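Local coordinates for ethyl acetate hydrolase (Pseudomonas veronii, PDB 5EFZ), which hydrolyses ethyl acetate to ethanol and acetate, an esterase step in the breakdown of short-chain methyl ketones such as 2-butanone, at residues S151-R163 with M269-H281. Sequence-based numbering, arbitrary orientation.
With ACT (acetate ion), chain O.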
# COMPACT_ATOMS: atom_id res chain seq x y z
N SER A 151 8.65 -9.80 11.27
CA SER A 151 8.81 -8.38 10.90
C SER A 151 9.97 -7.72 11.66
O SER A 151 11.11 -8.08 11.40
CB SER A 151 7.51 -7.63 11.09
OG SER A 151 7.61 -6.39 10.40
N MET A 152 9.73 -6.74 12.54
CA MET A 152 10.86 -6.24 13.36
C MET A 152 11.54 -7.35 14.16
O MET A 152 12.74 -7.27 14.46
CB MET A 152 10.41 -5.15 14.33
CG MET A 152 10.04 -3.86 13.64
SD MET A 152 9.85 -2.51 14.83
CE MET A 152 11.58 -2.17 15.15
N GLY A 153 10.76 -8.36 14.53
CA GLY A 153 11.30 -9.56 15.16
C GLY A 153 12.26 -10.31 14.23
O GLY A 153 13.25 -10.87 14.68
N ALA A 154 11.95 -10.32 12.93
CA ALA A 154 12.82 -10.89 11.90
C ALA A 154 14.07 -10.02 11.70
O ALA A 154 15.19 -10.52 11.48
CB ALA A 154 12.05 -11.03 10.55
N GLN A 155 13.90 -8.70 11.74
CA GLN A 155 15.07 -7.83 11.68
C GLN A 155 16.06 -8.14 12.79
O GLN A 155 17.26 -8.23 12.53
CB GLN A 155 14.65 -6.37 11.81
CG GLN A 155 13.85 -5.84 10.60
CD GLN A 155 13.54 -4.36 10.78
OE1 GLN A 155 13.02 -3.96 11.83
NE2 GLN A 155 13.90 -3.53 9.79
N GLN A 156 15.56 -8.31 14.02
CA GLN A 156 16.44 -8.70 15.12
C GLN A 156 17.04 -10.11 14.93
O GLN A 156 18.17 -10.37 15.35
CB GLN A 156 15.69 -8.65 16.45
CG GLN A 156 15.32 -7.19 16.86
CD GLN A 156 14.26 -7.15 17.94
OE1 GLN A 156 14.56 -7.27 19.13
NE2 GLN A 156 12.99 -7.05 17.52
N THR A 157 16.26 -11.01 14.34
CA THR A 157 16.75 -12.35 14.05
C THR A 157 17.96 -12.33 13.10
O THR A 157 18.97 -13.00 13.37
CB THR A 157 15.60 -13.22 13.46
OG1 THR A 157 14.59 -13.40 14.47
CG2 THR A 157 16.11 -14.63 12.98
N TYR A 158 17.87 -11.59 12.00
CA TYR A 158 19.00 -11.44 11.09
C TYR A 158 20.19 -10.81 11.78
O TYR A 158 21.34 -11.26 11.64
CB TYR A 158 18.60 -10.59 9.88
CG TYR A 158 17.81 -11.35 8.85
CD1 TYR A 158 18.34 -12.51 8.24
CD2 TYR A 158 16.54 -10.92 8.44
CE1 TYR A 158 17.61 -13.20 7.24
CE2 TYR A 158 15.82 -11.62 7.44
CZ TYR A 158 16.36 -12.74 6.86
OH TYR A 158 15.62 -13.41 5.89
N GLU A 159 19.94 -9.75 12.54
CA GLU A 159 21.03 -9.11 13.23
C GLU A 159 21.73 -10.06 14.21
O GLU A 159 22.97 -10.09 14.30
CB GLU A 159 20.52 -7.86 13.96
CG GLU A 159 21.60 -7.16 14.84
CD GLU A 159 22.70 -6.42 14.06
OE1 GLU A 159 22.57 -6.13 12.84
OE2 GLU A 159 23.75 -6.11 14.70
N TRP A 160 20.94 -10.87 14.92
CA TRP A 160 21.52 -11.92 15.78
C TRP A 160 22.43 -12.86 14.99
O TRP A 160 23.57 -13.12 15.40
CB TRP A 160 20.40 -12.75 16.45
CG TRP A 160 20.18 -12.40 17.90
CD1 TRP A 160 19.20 -11.59 18.42
CD2 TRP A 160 21.02 -12.78 19.00
NE1 TRP A 160 19.37 -11.47 19.78
CE2 TRP A 160 20.46 -12.23 20.16
CE3 TRP A 160 22.14 -13.62 19.12
CZ2 TRP A 160 21.00 -12.45 21.43
CZ3 TRP A 160 22.68 -13.85 20.38
CH2 TRP A 160 22.11 -13.25 21.51
N ALA A 161 21.92 -13.35 13.85
CA ALA A 161 22.65 -14.37 13.07
C ALA A 161 23.93 -13.82 12.47
O ALA A 161 24.87 -14.58 12.22
CB ALA A 161 21.75 -14.94 11.97
N VAL A 162 23.97 -12.50 12.22
CA VAL A 162 25.16 -11.87 11.62
C VAL A 162 26.15 -11.44 12.71
O VAL A 162 27.36 -11.60 12.57
CB VAL A 162 24.79 -10.63 10.74
CG1 VAL A 162 26.04 -9.81 10.35
CG2 VAL A 162 24.05 -11.07 9.49
N ARG A 163 25.64 -10.90 13.81
CA ARG A 163 26.48 -10.30 14.85
C ARG A 163 27.15 -11.35 15.73
O ARG A 163 28.32 -11.19 16.14
CB ARG A 163 25.63 -9.35 15.72
CG ARG A 163 26.42 -8.59 16.78
CD ARG A 163 25.53 -7.77 17.69
NE ARG A 163 25.06 -6.56 17.04
CZ ARG A 163 25.32 -5.33 17.45
NH1 ARG A 163 26.06 -5.12 18.54
NH2 ARG A 163 24.86 -4.31 16.75
N MET A 269 9.96 2.77 17.92
CA MET A 269 10.02 1.49 17.21
C MET A 269 10.03 1.73 15.71
O MET A 269 10.73 1.05 14.99
CB MET A 269 8.85 0.60 17.65
CG MET A 269 9.06 0.03 19.10
SD MET A 269 7.62 -0.96 19.63
CE MET A 269 6.43 0.34 20.02
N ALA A 270 9.26 2.72 15.25
CA ALA A 270 9.27 3.08 13.84
C ALA A 270 10.65 3.54 13.33
O ALA A 270 11.09 3.14 12.24
CB ALA A 270 8.18 4.19 13.56
N TRP A 271 11.33 4.40 14.10
CA TRP A 271 12.66 4.89 13.70
C TRP A 271 13.61 3.70 13.57
O TRP A 271 14.45 3.61 12.66
CB TRP A 271 13.21 5.89 14.75
CG TRP A 271 14.51 6.60 14.36
CD1 TRP A 271 14.62 7.86 13.80
CD2 TRP A 271 15.84 6.12 14.54
NE1 TRP A 271 15.96 8.17 13.62
CE2 TRP A 271 16.72 7.11 14.07
CE3 TRP A 271 16.37 4.93 15.08
CZ2 TRP A 271 18.10 6.96 14.08
CZ3 TRP A 271 17.76 4.77 15.08
CH2 TRP A 271 18.60 5.78 14.60
N LYS A 272 13.48 2.79 14.53
CA LYS A 272 14.34 1.62 14.60
C LYS A 272 14.10 0.72 13.38
O LYS A 272 15.03 0.26 12.71
CB LYS A 272 14.06 0.85 15.89
CG LYS A 272 14.96 -0.37 16.10
CD LYS A 272 14.46 -1.24 17.28
CE LYS A 272 14.22 -0.45 18.57
NZ LYS A 272 13.89 -1.47 19.64
N TRP A 273 12.82 0.44 13.15
CA TRP A 273 12.37 -0.37 12.02
C TRP A 273 12.92 0.18 10.70
O TRP A 273 13.44 -0.56 9.86
CB TRP A 273 10.83 -0.41 12.04
CG TRP A 273 10.07 -0.94 10.84
CD1 TRP A 273 10.53 -1.69 9.78
CD2 TRP A 273 8.67 -0.71 10.59
NE1 TRP A 273 9.47 -1.93 8.88
CE2 TRP A 273 8.33 -1.34 9.37
CE3 TRP A 273 7.68 -0.01 11.29
CZ2 TRP A 273 7.03 -1.30 8.84
CZ3 TRP A 273 6.38 0.04 10.76
CH2 TRP A 273 6.08 -0.61 9.55
N GLN A 274 12.80 1.50 10.51
CA GLN A 274 13.30 2.12 9.28
C GLN A 274 14.76 1.82 8.95
O GLN A 274 15.17 1.85 7.79
CB GLN A 274 13.15 3.65 9.37
CG GLN A 274 11.74 4.14 9.16
CD GLN A 274 11.67 5.66 9.18
OE1 GLN A 274 12.22 6.30 10.09
NE2 GLN A 274 11.02 6.25 8.16
N ARG A 275 15.55 1.61 9.99
CA ARG A 275 17.01 1.57 9.84
C ARG A 275 17.64 0.20 10.04
O ARG A 275 18.87 0.09 10.02
CB ARG A 275 17.63 2.58 10.80
CG ARG A 275 17.52 4.02 10.25
CD ARG A 275 17.56 5.07 11.32
NE ARG A 275 17.26 6.38 10.74
CZ ARG A 275 16.03 6.85 10.54
NH1 ARG A 275 14.97 6.13 10.90
NH2 ARG A 275 15.85 8.03 9.97
N GLY A 276 16.81 -0.83 10.20
CA GLY A 276 17.34 -2.20 10.32
C GLY A 276 18.27 -2.49 9.13
O GLY A 276 17.87 -2.37 7.98
N ASP A 277 19.52 -2.86 9.41
CA ASP A 277 20.53 -3.00 8.36
C ASP A 277 21.75 -3.78 8.88
O ASP A 277 22.63 -3.21 9.51
CB ASP A 277 20.97 -1.62 7.84
CG ASP A 277 22.04 -1.70 6.78
OD1 ASP A 277 22.35 -2.82 6.29
OD2 ASP A 277 22.59 -0.65 6.43
N VAL A 278 21.79 -5.09 8.63
CA VAL A 278 22.91 -5.91 9.11
C VAL A 278 24.20 -5.58 8.34
O VAL A 278 25.28 -5.99 8.77
CB VAL A 278 22.63 -7.44 8.98
CG1 VAL A 278 21.37 -7.85 9.78
CG2 VAL A 278 22.46 -7.86 7.50
N SER A 279 24.09 -4.91 7.19
CA SER A 279 25.31 -4.57 6.42
C SER A 279 26.13 -3.46 7.08
O SER A 279 27.27 -3.18 6.68
CB SER A 279 24.96 -4.16 4.98
OG SER A 279 24.46 -2.82 4.88
N ARG A 280 25.57 -2.83 8.11
CA ARG A 280 26.38 -1.92 8.92
C ARG A 280 27.62 -2.63 9.50
O ARG A 280 28.64 -2.00 9.78
CB ARG A 280 25.53 -1.31 10.05
CG ARG A 280 24.45 -0.36 9.52
CD ARG A 280 23.54 0.13 10.64
NE ARG A 280 24.24 1.02 11.56
CZ ARG A 280 24.46 2.32 11.34
NH1 ARG A 280 24.06 2.89 10.20
NH2 ARG A 280 25.09 3.03 12.26
N HIS A 281 27.56 -3.95 9.66
CA HIS A 281 28.74 -4.69 10.13
C HIS A 281 29.84 -4.82 9.08
O HIS A 281 31.01 -5.12 9.42
CB HIS A 281 28.34 -6.10 10.57
CG HIS A 281 27.48 -6.12 11.78
ND1 HIS A 281 28.00 -5.98 13.06
CD2 HIS A 281 26.14 -6.24 11.92
CE1 HIS A 281 27.01 -6.03 13.93
NE2 HIS A 281 25.87 -6.19 13.27
C ACT O . 5.70 -5.43 12.60
O ACT O . 5.63 -5.25 11.35
OXT ACT O . 6.87 -5.43 13.13
CH3 ACT O . 4.47 -5.66 13.40
O HOH W 1 20.30 -4.45 11.98
O HOH W 2 23.69 -3.81 12.22
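Glu159 and His281 form the polar centre of this contact, an example of one carboxylate oxygen serving several donors. His281 NE2 gives a bond of 2.6 Å to Glu159 OE2, meeting it on the syn side but tilted out of the carboxylate plane, while the oxygen stays near the imidazole plane. Arg163, one helical turn on from Glu159, grips the same OE2 side-on through NE, at 2.7 Å on the anti lone pair, and through NH2, completing a salt bridge. Its guanidinium stands almost perpendicular to the imidazole, at 87°, with His281 CE1 over one face. The bend in Glu159 at chi2 (72°) turns the carboxylate toward residues 277-281, where Glu159 OE1 accepts from two waters, one taking the N-H of Asp277, the other donating to Asp277 O. A glutamine in place of Glu159 would probably leave Arg163 without its countercharge and weaken the grip on His281. Toward the other end, Gln155 NE2 donates a nearly straight bond (174°) to a lone pair of Trp273 O, 3.0 Å away, in the plane of both groups; Gln155 OE1 is buried without a partner.

Helix 152-163 leaves the nucleophile elbow of the alpha/beta-hydrolase fold, the strained turn after strand 146-150 that carries the inferred nucleophile Ser151. An acetate, probably from the crystallisation liquor, accepts from Met152 N and is also hydrogen-bonded to His334 NE2, of the inferred active site.

Apolar contacts fill the rest. Met152 SD lies 3.6 Å from Trp273 CB and 5.1 Å from the centroid of the indole five-membered ring, an oblique Met-aromatic contact, while its bent chain sends CE to Lys272 CD. Further along, Val278 CG1 rests on the helix backbone, 3.6 Å from Glu159 N, and Val162 CG2 meets Val278 CB at 3.9 Å.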